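Local coordinates for uncharacterized hypothetical protein (Bacteroides uniformis, PDB 4EIU) that is of unknown function but belongs to the DUF3823 family, whose N-terminal domain is grouped with the transthyretin-like beta sandwiches, at residues E10-E19 with I101-Q112. Sequence-based numbering, arbitrary orientation.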
ATOM      1  N   GLU A  10       5.919 -25.176   8.249  1.00 59.59           N
ATOM      2  CA  GLU A  10       5.458 -24.223   9.233  1.00 53.78           C
ATOM      3  C   GLU A  10       4.753 -23.085   8.520  1.00 51.84           C
ATOM      4  O   GLU A  10       4.967 -22.858   7.312  1.00 49.13           O
ATOM      5  CB  GLU A  10       6.629 -23.694  10.088  1.00 61.64           C
ATOM      6  CG  GLU A  10       7.686 -24.709  10.537  1.00 59.51           C
ATOM      7  CD  GLU A  10       7.130 -26.008  11.038  1.00 62.91           C
ATOM      8  OE1 GLU A  10       6.238 -25.976  11.886  1.00 64.33           O
ATOM      9  OE2 GLU A  10       7.596 -27.064  10.590  1.00 67.47           O
ATOM     10  N   THR A  11       3.945 -22.345   9.275  1.00 51.27           N
ATOM     11  CA  THR A  11       3.149 -21.244   8.747  1.00 50.02           C
ATOM     12  C   THR A  11       3.422 -19.933   9.470  1.00 46.57           C
ATOM     13  O   THR A  11       3.476 -19.917  10.688  1.00 46.93           O
ATOM     14  CB  THR A  11       1.638 -21.539   8.945  1.00 50.54           C
ATOM     15  OG1 THR A  11       1.274 -22.644   8.154  1.00 52.41           O
ATOM     16  CG2 THR A  11       0.774 -20.359   8.529  1.00 46.52           C
ATOM     17  N   ILE A  12       3.555 -18.844   8.719  1.00 43.94           N
ATOM     18  CA  ILE A  12       3.491 -17.500   9.273  1.00 42.36           C
ATOM     19  C   ILE A  12       2.242 -16.808   8.750  1.00 45.69           C
ATOM     20  O   ILE A  12       1.929 -16.871   7.559  1.00 45.13           O
ATOM     21  CB  ILE A  12       4.766 -16.679   8.972  1.00 43.11           C
ATOM     22  CG1 ILE A  12       4.720 -15.317   9.680  1.00 45.06           C
ATOM     23  CG2 ILE A  12       4.985 -16.509   7.469  1.00 40.83           C
ATOM     24  CD1 ILE A  12       6.010 -14.524   9.589  1.00 46.62           C
ATOM     25  N   TRP A  13       1.539 -16.151   9.668  1.00 42.25           N
ATOM     26  CA  TRP A  13       0.425 -15.282   9.370  1.00 39.63           C
ATOM     27  C   TRP A  13       0.753 -13.932   9.932  1.00 43.07           C
ATOM     28  O   TRP A  13       1.328 -13.807  11.017  1.00 42.92           O
ATOM     29  CB  TRP A  13      -0.864 -15.827   9.945  1.00 45.42           C
ATOM     30  CG  TRP A  13      -2.057 -14.925   9.722  1.00 44.99           C
ATOM     31  CD1 TRP A  13      -2.998 -15.011   8.705  1.00 46.18           C
ATOM     32  CD2 TRP A  13      -2.472 -13.763  10.519  1.00 45.57           C
ATOM     33  NE1 TRP A  13      -3.896 -13.997   8.793  1.00 46.76           N
ATOM     34  CE2 TRP A  13      -3.669 -13.242   9.882  1.00 47.22           C
ATOM     35  CE3 TRP A  13      -1.997 -13.140  11.687  1.00 50.10           C
ATOM     36  CZ2 TRP A  13      -4.351 -12.136  10.380  1.00 50.59           C
ATOM     37  CZ3 TRP A  13      -2.695 -12.039  12.171  1.00 50.98           C
ATOM     38  CH2 TRP A  13      -3.850 -11.557  11.538  1.00 51.13           C
ATOM     39  N   GLY A  14       0.429 -12.892   9.191  1.00 41.59           N
ATOM     40  CA  GLY A  14       0.724 -11.568   9.650  1.00 40.45           C
ATOM     41  C   GLY A  14      -0.324 -10.578   9.259  1.00 44.78           C
ATOM     42  O   GLY A  14      -1.072 -10.787   8.284  1.00 40.36           O
ATOM     43  N   GLU A  15      -0.396  -9.498  10.025  1.00 39.61           N
ATOM     44  CA  GLU A  15      -1.220  -8.339   9.616  1.00 40.38           C
ATOM     45  C   GLU A  15      -0.433  -7.048   9.710  1.00 39.84           C
ATOM     46  O   GLU A  15       0.526  -6.928  10.512  1.00 38.06           O
ATOM     47  CB  GLU A  15      -2.519  -8.223  10.422  1.00 42.00           C
ATOM     48  CG  GLU A  15      -2.255  -8.178  11.903  1.00 43.92           C
ATOM     49  CD  GLU A  15      -3.496  -8.035  12.773  1.00 56.28           C
ATOM     50  OE1 GLU A  15      -4.525  -7.492  12.340  1.00 53.50           O
ATOM     51  OE2 GLU A  15      -3.390  -8.443  13.930  1.00 59.06           O
ATOM     52  N   VAL A  16      -0.837  -6.093   8.862  1.00 39.75           N
ATOM     53  CA  VAL A  16      -0.181  -4.782   8.762  1.00 40.61           C
ATOM     54  C   VAL A  16      -1.202  -3.719   9.120  1.00 40.66           C
ATOM     55  O   VAL A  16      -2.248  -3.624   8.483  1.00 38.21           O
ATOM     56  CB  VAL A  16       0.454  -4.553   7.370  1.00 36.62           C
ATOM     57  CG1 VAL A  16       1.158  -3.146   7.288  1.00 34.46           C
ATOM     58  CG2 VAL A  16       1.410  -5.693   7.034  1.00 35.99           C
ATOM     59  N   VAL A  17      -0.941  -2.997  10.223  1.00 39.66           N
ATOM     60  CA  VAL A  17      -1.865  -2.053  10.753  1.00 42.61           C
ATOM     61  C   VAL A  17      -1.179  -0.681  10.973  1.00 38.97           C
ATOM     62  O   VAL A  17       0.025  -0.570  11.142  1.00 38.34           O
ATOM     63  CB  VAL A  17      -2.545  -2.522  12.066  1.00 45.21           C
ATOM     64  CG1 VAL A  17      -3.256  -3.877  11.884  1.00 44.26           C
ATOM     65  CG2 VAL A  17      -1.544  -2.582  13.218  1.00 44.95           C
ATOM     66  N   ASP A  18      -1.999   0.344  10.948  1.00 45.34           N
ATOM     67  CA  ASP A  18      -1.538   1.702  11.161  1.00 40.13           C
ATOM     68  C   ASP A  18      -1.305   1.887  12.677  1.00 43.07           C
ATOM     69  O   ASP A  18      -2.213   1.769  13.471  1.00 45.74           O
ATOM     70  CB  ASP A  18      -2.630   2.624  10.645  1.00 43.69           C
ATOM     71  CG  ASP A  18      -2.335   4.103  10.868  1.00 49.10           C
ATOM     72  OD1 ASP A  18      -1.247   4.445  11.353  1.00 50.39           O
ATOM     73  OD2 ASP A  18      -3.245   4.923  10.590  1.00 52.48           O
ATOM     74  N   GLU A  19      -0.067   2.188  13.041  1.00 42.87           N
ATOM     75  CA  GLU A  19       0.308   2.578  14.412  1.00 46.40           C
ATOM     76  C   GLU A  19      -0.623   3.610  15.058  1.00 49.62           C
ATOM     77  O   GLU A  19      -0.930   3.534  16.244  1.00 52.85           O
ATOM     78  CB  GLU A  19       1.737   3.171  14.332  1.00 50.13           C
ATOM     79  CG  GLU A  19       2.425   3.231  15.673  1.00 64.32           C
ATOM     80  CD  GLU A  19       3.727   3.994  15.587  1.00 62.86           C
ATOM     81  OE1 GLU A  19       4.650   3.553  14.885  1.00 54.82           O
ATOM     82  OE2 GLU A  19       3.809   5.055  16.199  1.00 79.04           O
ATOM     83  N   ILE A 101       9.837 -19.268  13.613  1.00 59.25           N
ATOM     84  CA  ILE A 101       8.615 -19.655  12.870  1.00 57.28           C
ATOM     85  C   ILE A 101       8.461 -21.138  13.056  1.00 58.81           C
ATOM     86  O   ILE A 101       9.325 -21.904  12.605  1.00 58.42           O
ATOM     87  CB  ILE A 101       8.631 -19.280  11.378  1.00 53.35           C
ATOM     88  CG1 ILE A 101       8.814 -17.755  11.236  1.00 50.68           C
ATOM     89  CG2 ILE A 101       7.297 -19.712  10.737  1.00 48.36           C
ATOM     90  CD1 ILE A 101       8.831 -17.231   9.829  1.00 42.28           C
ATOM     91  N   SER A 102       7.389 -21.522  13.762  1.00 56.40           N
ATOM     92  CA  SER A 102       7.171 -22.913  14.244  1.00 61.44           C
ATOM     93  C   SER A 102       5.679 -23.133  14.458  1.00 62.89           C
ATOM     94  O   SER A 102       5.030 -22.293  15.067  1.00 60.71           O
ATOM     95  CB  SER A 102       7.855 -23.083  15.591  1.00 60.82           C
ATOM     96  OG  SER A 102       7.909 -24.429  15.955  1.00 69.37           O
ATOM     97  N   GLY A 103       5.118 -24.243  13.982  1.00 65.35           N
ATOM     98  CA  GLY A 103       3.648 -24.417  14.031  1.00 56.21           C
ATOM     99  C   GLY A 103       3.002 -23.324  13.190  1.00 59.21           C
ATOM    100  O   GLY A 103       3.329 -23.185  12.008  1.00 56.83           O
ATOM    101  N   THR A 104       2.083 -22.568  13.782  1.00 57.75           N
ATOM    102  CA  THR A 104       1.615 -21.299  13.206  1.00 62.52           C
ATOM    103  C   THR A 104       2.166 -20.160  14.068  1.00 63.14           C
ATOM    104  O   THR A 104       1.994 -20.169  15.283  1.00 73.16           O
ATOM    105  CB  THR A 104       0.065 -21.201  13.142  1.00 57.80           C
ATOM    106  OG1 THR A 104      -0.439 -22.320  12.443  1.00 64.97           O
ATOM    107  CG2 THR A 104      -0.380 -19.937  12.385  1.00 54.99           C
ATOM    108  N   THR A 105       2.827 -19.203  13.434  1.00 53.63           N
ATOM    109  CA  THR A 105       3.401 -18.059  14.098  1.00 50.75           C
ATOM    110  C   THR A 105       2.684 -16.860  13.551  1.00 50.53           C
ATOM    111  O   THR A 105       2.647 -16.671  12.351  1.00 52.40           O
ATOM    112  CB  THR A 105       4.885 -17.957  13.752  1.00 57.49           C
ATOM    113  OG1 THR A 105       5.573 -19.086  14.300  1.00 53.13           O
ATOM    114  CG2 THR A 105       5.507 -16.700  14.277  1.00 54.41           C
ATOM    115  N   LYS A 106       2.091 -16.067  14.436  1.00 47.60           N
ATOM    116  CA  LYS A 106       1.362 -14.843  14.082  1.00 46.43           C
ATOM    117  C   LYS A 106       2.221 -13.658  14.376  1.00 50.97           C
ATOM    118  O   LYS A 106       2.868 -13.624  15.416  1.00 51.84           O
ATOM    119  CB  LYS A 106       0.103 -14.729  14.916  1.00 54.16           C
ATOM    120  CG  LYS A 106      -0.924 -15.812  14.714  1.00 62.84           C
ATOM    121  CD  LYS A 106      -1.961 -15.671  15.814  1.00 69.82           C
ATOM    122  CE  LYS A 106      -3.189 -16.519  15.590  1.00 61.73           C
ATOM    123  NZ  LYS A 106      -4.190 -16.416  16.707  1.00 62.21           N
ATOM    124  N   VAL A 107       2.258 -12.662  13.486  1.00 44.33           N
ATOM    125  CA  VAL A 107       3.057 -11.470  13.737  1.00 44.60           C
ATOM    126  C   VAL A 107       2.172 -10.275  13.382  1.00 55.87           C
ATOM    127  O   VAL A 107       1.280 -10.355  12.517  1.00 43.27           O
ATOM    128  CB  VAL A 107       4.311 -11.386  12.863  1.00 50.22           C
ATOM    129  CG1 VAL A 107       5.255 -12.513  13.199  1.00 49.02           C
ATOM    130  CG2 VAL A 107       3.934 -11.408  11.368  1.00 44.80           C
ATOM    131  N   LYS A 108       2.421  -9.157  14.040  1.00 52.44           N
ATOM    132  CA  LYS A 108       1.685  -7.934  13.743  1.00 47.63           C
ATOM    133  C   LYS A 108       2.675  -6.825  13.516  1.00 53.35           C
ATOM    134  O   LYS A 108       3.579  -6.663  14.335  1.00 51.05           O
ATOM    135  CB  LYS A 108       0.719  -7.639  14.871  1.00 48.32           C
ATOM    136  CG  LYS A 108      -0.018  -6.308  14.761  1.00 52.97           C
ATOM    137  CD  LYS A 108      -1.125  -6.271  15.790  1.00 68.49           C
ATOM    138  CE  LYS A 108      -1.234  -4.918  16.444  1.00 66.74           C
ATOM    139  NZ  LYS A 108      -2.284  -5.008  17.499  1.00 69.50           N
ATOM    140  N   PHE A 109       2.535  -6.095  12.395  1.00 40.99           N
ATOM    141  CA  PHE A 109       3.389  -4.968  12.078  1.00 38.97           C
ATOM    142  C   PHE A 109       2.585  -3.681  12.218  1.00 43.16           C
ATOM    143  O   PHE A 109       1.560  -3.522  11.588  1.00 43.57           O
ATOM    144  CB  PHE A 109       3.918  -5.053  10.640  1.00 41.53           C
ATOM    145  CG  PHE A 109       5.106  -5.969  10.479  1.00 44.60           C
ATOM    146  CD1 PHE A 109       6.413  -5.495  10.635  1.00 49.84           C
ATOM    147  CD2 PHE A 109       4.916  -7.280  10.190  1.00 42.51           C
ATOM    148  CE1 PHE A 109       7.501  -6.343  10.503  1.00 50.93           C
ATOM    149  CE2 PHE A 109       6.005  -8.160  10.068  1.00 48.03           C
ATOM    150  CZ  PHE A 109       7.282  -7.689  10.204  1.00 48.80           C
ATOM    151  N   GLU A 110       3.106  -2.735  12.984  1.00 42.09           N
ATOM    152  CA  GLU A 110       2.493  -1.422  13.074  1.00 44.58           C
ATOM    153  C   GLU A 110       3.339  -0.500  12.250  1.00 41.01           C
ATOM    154  O   GLU A 110       4.526  -0.360  12.535  1.00 43.53           O
ATOM    155  CB  GLU A 110       2.468  -0.941  14.520  1.00 45.48           C
ATOM    156  CG  GLU A 110       1.516  -1.750  15.347  1.00 50.57           C
ATOM    157  CD  GLU A 110       1.452  -1.194  16.744  1.00 62.77           C
ATOM    158  OE1 GLU A 110       2.299  -1.585  17.536  1.00 69.31           O
ATOM    159  OE2 GLU A 110       0.608  -0.340  17.019  1.00 62.88           O
ATOM    160  N   VAL A 111       2.729   0.165  11.269  1.00 39.08           N
ATOM    161  CA  VAL A 111       3.439   0.983  10.285  1.00 34.23           C
ATOM    162  C   VAL A 111       2.780   2.363  10.246  1.00 35.46           C
ATOM    163  O   VAL A 111       1.797   2.629  10.943  1.00 38.01           O
ATOM    164  CB  VAL A 111       3.464   0.306   8.902  1.00 36.01           C
ATOM    165  CG1 VAL A 111       4.070  -1.108   9.001  1.00 37.43           C
ATOM    166  CG2 VAL A 111       2.065   0.241   8.317  1.00 33.70           C
ATOM    167  N   GLN A 112       3.376   3.241   9.471  1.00 34.63           N
ATOM    168  CA  GLN A 112       2.932   4.645   9.340  1.00 36.95           C
ATOM    169  C   GLN A 112       2.670   4.857   7.837  1.00 37.67           C
ATOM    170  O   GLN A 112       3.572   5.221   7.096  1.00 35.69           O
ATOM    171  CB  GLN A 112       4.016   5.554   9.875  1.00 37.19           C
ATOM    172  CG  GLN A 112       3.997   5.537  11.403  1.00 40.37           C
ATOM    173  CD  GLN A 112       5.168   6.230  12.068  1.00 43.06           C
ATOM    174  OE1 GLN A 112       6.351   5.974  11.749  1.00 41.33           O
ATOM    175  NE2 GLN A 112       4.852   7.112  13.016  1.00 40.10           N
TER
HETATM  176  O   HOH W   1      -1.940  -0.033  16.109  1.00 58.05           O
HETATM  177  O   HOH W   2       5.398   2.184  12.875  1.00 45.99           O
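I12 crosses V107 obliquely on the face they share and also meets I101, at the end of strand 91-101, its CD1 lying 3.9 Å from CD1 of I101. That reach depends on the extended chain of I12: CG1 stands opposite the backbone N (chi1 -175°), which sends CD1 outward between the two neighbours. Next along the strand, the bare CA of G14 leaves room for CG2 of V107, 3.6 Å away. Further along, V16 meets V111 at about a right angle, CG1 of V16 lying 3.7 Å from CG2 of V111. The pair illustrates how parallel strands distant in sequence are stitched: nine backbone hydrogen bonds run from T11 N–G103 O to E19 N–V111 O, with T11, W13, E15 and V17 each donating to the residue before its partner and accepting from the one after. Strand 10-18 is central in a three-stranded mixed sheet, flanked by 60-63 and 104-111; I12, V16 and F109 pack on strand 69-76 of the five-stranded sheet, consistent with the transthyretin-like clan to which the domain is assigned. The other face is mixed. There the W13 ring crosses the K106 stem obliquely, W13 CE3 to K106 CB 4.2 Å, while the E15 carboxylate lies along the aliphatic stem of K108, OE2 5.1 Å from NZ of K108; its salt bridge is to R24. At the beginning of the pair, the bent E10 side chain takes the G103 N-H on the anti lone pair of OE1 (2.9 Å). At the far end one water links D18 O to E110 OE2.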